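Local atomic coordinates of agmatine ureohydrolase (Thermoplasma volcanium GSS1, PDB entry 3PZL), a protein that probably hydrolyses agmatine to putrescine and urea, as a manganese-dependent member of the arginase family. Residues Glu97-Ile100 / Asp101-Ser105; Asp169-Glu173 / Gly174-Ser178. All coordinates share one frame; numbering follows the deposited sequence.

The two contacts are both local pieces of the arginase alpha/beta fold, with centres about 20 Å apart and nearest atoms about 7 Å apart, and they do not touch. Contact 1 lies within a single helix, 96-112; contact 2 joins the end of helix 163-171 to the start of strand 176-180. They share no element, yet both border helix 126-132. Contact 1 is partly buried and is built largely of backbone hydrogen bonds, with valines and isoleucine facing inward and acids facing outward. Contact 2 is nearer the surface: no hydrogen bond crosses it, and a leucine instead packs on an arginine and an isoleucine across a glycine-bearing turn.

Contact 1 (Glu97-Ile100 / Asp101-Ser105); sequences EYVI and DTVES
T102 and Y98, one helical turn apart near the start of helix 96-112, meet through a hydroxyl-to-carbonyl bond of the kind common within alpha-helices. T102 OG1 lies beside its own backbone N (chi1 -59°) and donates to Y98 O at 2.6 Å, from a position tilted out of the carbonyl plane. The same oxygen also receives a weak bond from T102 N. The Y98 ring, swung beside its own carbonyl carbon, sets one face over that hydroxyl, with OG1 3.9 Å above the ring centre. A valine in place of T102 would probably leave Y98 O with the weak backbone bond as its remaining link to this residue. The packed side of the helix carries V99, V103 and I100: branched apolar chains suit it, V99 CG1 standing 4.3 Å from V103 CG2, with I42 touching both valines and V128 meeting I100. The other flank is polar. E97, exposed, is its loose part, the carboxylate leading away; D101 is exposed too, but is held by a salt bridge to R132. Beneath these acids the backbone stays helical, D101 N reaching E97 O at 3.0 Å, and one turn on S105 OG donates to D101 O at 3.2 Å.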
loop_
_atom_site.group_PDB
_atom_site.type_symbol
_atom_site.label_atom_id
_atom_site.label_comp_id
_atom_site.label_asym_id
_atom_site.label_seq_id
_atom_site.Cartn_x
_atom_site.Cartn_y
_atom_site.Cartn_z
ATOM N N GLU B 97 9.457 32.316 2.672
ATOM C CA GLU B 97 9.138 33.738 2.816
ATOM C C GLU B 97 8.099 34.144 1.798
ATOM O O GLU B 97 7.136 34.795 2.150
ATOM C CB GLU B 97 10.368 34.631 2.677
ATOM C CG GLU B 97 11.293 34.686 3.902
ATOM C CD GLU B 97 12.796 34.502 3.507
ATOM O OE1 GLU B 97 13.181 34.796 2.333
ATOM O OE2 GLU B 97 13.599 34.042 4.370
ATOM N N TYR B 98 8.278 33.751 0.543
ATOM C CA TYR B 98 7.298 34.083 -0.496
ATOM C C TYR B 98 5.861 33.602 -0.228
ATOM O O TYR B 98 4.897 34.321 -0.545
ATOM C CB TYR B 98 7.761 33.602 -1.871
ATOM C CG TYR B 98 6.772 33.901 -2.979
ATOM C CD1 TYR B 98 6.524 35.216 -3.394
ATOM C CD2 TYR B 98 6.078 32.860 -3.605
ATOM C CE1 TYR B 98 5.601 35.487 -4.408
ATOM C CE2 TYR B 98 5.165 33.116 -4.625
ATOM C CZ TYR B 98 4.930 34.430 -5.023
ATOM O OH TYR B 98 4.015 34.659 -6.034
ATOM N N VAL B 99 5.711 32.400 0.332
ATOM C CA VAL B 99 4.382 31.876 0.659
ATOM C C VAL B 99 3.774 32.618 1.861
ATOM O O VAL B 99 2.676 33.173 1.773
ATOM C CB VAL B 99 4.404 30.354 0.891
ATOM C CG1 VAL B 99 3.114 29.894 1.529
ATOM C CG2 VAL B 99 4.593 29.609 -0.409
ATOM N N ILE B 100 4.509 32.664 2.965
ATOM C CA ILE B 100 4.086 33.412 4.141
ATOM C C ILE B 100 3.650 34.840 3.822
ATOM O O ILE B 100 2.671 35.325 4.397
ATOM C CB ILE B 100 5.179 33.465 5.202
ATOM C CG1 ILE B 100 5.495 32.072 5.694
ATOM C CG2 ILE B 100 4.740 34.294 6.392
ATOM C CD1 ILE B 100 6.610 32.070 6.691
ATOM N N ASP B 101 4.376 35.523 2.934
ATOM C CA ASP B 101 4.001 36.877 2.505
ATOM C C ASP B 101 2.741 36.804 1.695
ATOM O O ASP B 101 1.937 37.710 1.749
ATOM C CB ASP B 101 5.077 37.534 1.644
ATOM C CG ASP B 101 6.325 37.839 2.418
ATOM O OD1 ASP B 101 6.318 37.671 3.651
ATOM O OD2 ASP B 101 7.324 38.236 1.782
ATOM N N THR B 102 2.556 35.727 0.946
ATOM C CA THR B 102 1.370 35.615 0.108
ATOM C C THR B 102 0.154 35.377 0.985
ATOM O O THR B 102 -0.894 35.995 0.779
ATOM C CB THR B 102 1.489 34.491 -0.940
ATOM O OG1 THR B 102 2.622 34.730 -1.799
ATOM C CG2 THR B 102 0.218 34.416 -1.763
ATOM N N VAL B 103 0.301 34.483 1.960
ATOM C CA VAL B 103 -0.775 34.191 2.896
ATOM C C VAL B 103 -1.250 35.468 3.588
ATOM O O VAL B 103 -2.468 35.734 3.602
ATOM C CB VAL B 103 -0.378 33.089 3.921
ATOM C CG1 VAL B 103 -1.306 33.063 5.114
ATOM C CG2 VAL B 103 -0.402 31.731 3.244
ATOM N N GLU B 104 -0.301 36.259 4.117
ATOM C CA GLU B 104 -0.612 37.458 4.887
ATOM C C GLU B 104 -1.545 38.400 4.133
ATOM O O GLU B 104 -2.532 38.862 4.685
ATOM C CB GLU B 104 0.663 38.176 5.302
ATOM C CG GLU B 104 0.443 39.494 6.048
ATOM C CD GLU B 104 1.735 40.326 6.151
ATOM O OE1 GLU B 104 2.736 39.990 5.455
ATOM O OE2 GLU B 104 1.758 41.311 6.934
ATOM N N SER B 105 -1.242 38.663 2.870
ATOM C CA SER B 105 -2.113 39.476 2.005
ATOM C C SER B 105 -3.508 38.860 1.851
ATOM O O SER B 105 -4.534 39.545 1.947
ATOM C CB SER B 105 -1.491 39.644 0.605
ATOM O OG SER B 105 -0.100 39.944 0.688
#

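Contact 2 (Asp169-Glu173 / Gly174-Ser178)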
loop_
_atom_site.group_PDB
_atom_site.type_symbol
_atom_site.label_atom_id
_atom_site.label_comp_id
_atom_site.label_asym_id
_atom_site.label_seq_id
_atom_site.Cartn_x
_atom_site.Cartn_y
_atom_site.Cartn_z
ATOM N N ASP B 169 6.940 36.435 18.570
ATOM C CA ASP B 169 7.602 37.637 18.075
ATOM C C ASP B 169 6.569 38.654 17.614
ATOM O O ASP B 169 6.773 39.860 17.763
ATOM C CB ASP B 169 8.564 37.322 16.911
ATOM C CG ASP B 169 9.876 36.659 17.364
ATOM O OD1 ASP B 169 10.148 36.530 18.585
ATOM O OD2 ASP B 169 10.644 36.253 16.471
ATOM N N LEU B 170 5.458 38.159 17.063
ATOM C CA LEU B 170 4.420 39.040 16.512
ATOM C C LEU B 170 3.409 39.521 17.540
ATOM O O LEU B 170 2.983 40.675 17.490
ATOM C CB LEU B 170 3.704 38.380 15.339
ATOM C CG LEU B 170 4.513 38.362 14.042
ATOM C CD1 LEU B 170 4.103 37.224 13.113
ATOM C CD2 LEU B 170 4.406 39.704 13.348
ATOM N N LEU B 171 3.038 38.654 18.479
ATOM C CA LEU B 171 1.932 38.958 19.390
ATOM C C LEU B 171 2.377 39.380 20.767
ATOM O O LEU B 171 1.743 40.217 21.391
ATOM C CB LEU B 171 0.984 37.770 19.502
ATOM C CG LEU B 171 0.428 37.387 18.137
ATOM C CD1 LEU B 171 -0.274 36.047 18.192
ATOM C CD2 LEU B 171 -0.466 38.502 17.555
ATOM N N GLY B 172 3.464 38.787 21.238
ATOM C CA GLY B 172 3.919 39.027 22.590
ATOM C C GLY B 172 3.219 38.116 23.571
ATOM O O GLY B 172 2.493 37.208 23.182
ATOM N N GLU B 173 3.430 38.392 24.853
ATOM C CA GLU B 173 2.976 37.536 25.943
ATOM C C GLU B 173 1.460 37.478 26.083
ATOM O O GLU B 173 0.764 38.417 25.715
ATOM C CB GLU B 173 3.609 38.003 27.254
ATOM C CG GLU B 173 3.335 37.079 28.441
ATOM C CD GLU B 173 4.359 37.204 29.566
ATOM O OE1 GLU B 173 5.048 38.252 29.661
ATOM O OE2 GLU B 173 4.471 36.233 30.350
ATOM N N GLY B 174 0.968 36.360 26.611
ATOM C CA GLY B 174 -0.447 36.187 26.948
ATOM C C GLY B 174 -1.405 36.095 25.775
ATOM O O GLY B 174 -2.617 36.012 25.952
ATOM N N ARG B 175 -0.863 36.085 24.571
ATOM C CA ARG B 175 -1.698 36.085 23.401
ATOM C C ARG B 175 -1.878 34.708 22.730
ATOM O O ARG B 175 -2.738 34.551 21.869
ATOM C CB ARG B 175 -1.163 37.137 22.432
ATOM C CG ARG B 175 -1.659 38.541 22.753
ATOM C CD ARG B 175 -2.673 39.000 21.722
ATOM N NE ARG B 175 -2.083 40.019 20.847
ATOM C CZ ARG B 175 -2.384 40.230 19.558
ATOM N NH1 ARG B 175 -3.276 39.479 18.918
ATOM N NH2 ARG B 175 -1.757 41.197 18.886
ATOM N N ILE B 176 -1.097 33.716 23.156
ATOM C CA ILE B 176 -0.948 32.435 22.453
ATOM C C ILE B 176 -1.072 31.238 23.403
ATOM O O ILE B 176 -0.449 31.203 24.454
ATOM C CB ILE B 176 0.445 32.355 21.727
ATOM C CG1 ILE B 176 0.604 33.471 20.681
ATOM C CG2 ILE B 176 0.681 30.982 21.071
ATOM C CD1 ILE B 176 2.030 33.749 20.267
ATOM N N THR B 177 -1.862 30.254 22.997
ATOM C CA THR B 177 -2.019 28.991 23.688
ATOM C C THR B 177 -1.820 27.868 22.681
ATOM O O THR B 177 -2.258 27.972 21.540
ATOM C CB THR B 177 -3.452 28.858 24.142
ATOM O OG1 THR B 177 -3.911 30.142 24.589
ATOM C CG2 THR B 177 -3.609 27.792 25.228
ATOM N N SER B 178 -1.206 26.770 23.097
ATOM C CA SER B 178 -1.052 25.608 22.212
ATOM C C SER B 178 -1.332 24.314 22.962
ATOM O O SER B 178 -0.694 24.031 23.963
ATOM C CB SER B 178 0.347 25.587 21.620
ATOM O OG SER B 178 0.427 24.673 20.553
#
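L171 lays its CD2 methyl over one face of the R175 guanidinium, offset toward the rim, where the turn closing a beta-alpha-beta unit carries the chain from helix 163-171 into strand 176-180. CD2 is 3.3 Å from R175 CZ, and the two side chains cross at about a right angle. A forked leucine suits this place because its other branch serves a second neighbour: CD1 approaches I176 CG1 at 3.7 Å, again with the chains crossing steeply. Closer to the backbone, L171 CB and R175 CB stand 3.7 Å apart, extending the packing down to the stems.

Behind this first shell lies the type II beta turn from G172 to R175, which brings the two side chains together. G172, the first residue to leave the helix, has a positive phi (85°), and any CB there would press on the carbonyl oxygen of L171. G174, the third turn residue, is also at positive phi, and a CB on it would clash with E173 O. Between them E173 is exposed and its side chain leaves the turn, so an acid suits the place: its charged end need not be buried.

Farther out, V131 of helix 126-132 also touches L171, and G174 O accepts a bond from K220. The arginine chain bends at chi2 (-108°) and chi3, folding its flat end back over the leucine and bringing NH1 to strand 138-143, where R175 NH1 donates a hydrogen bond to V138 O.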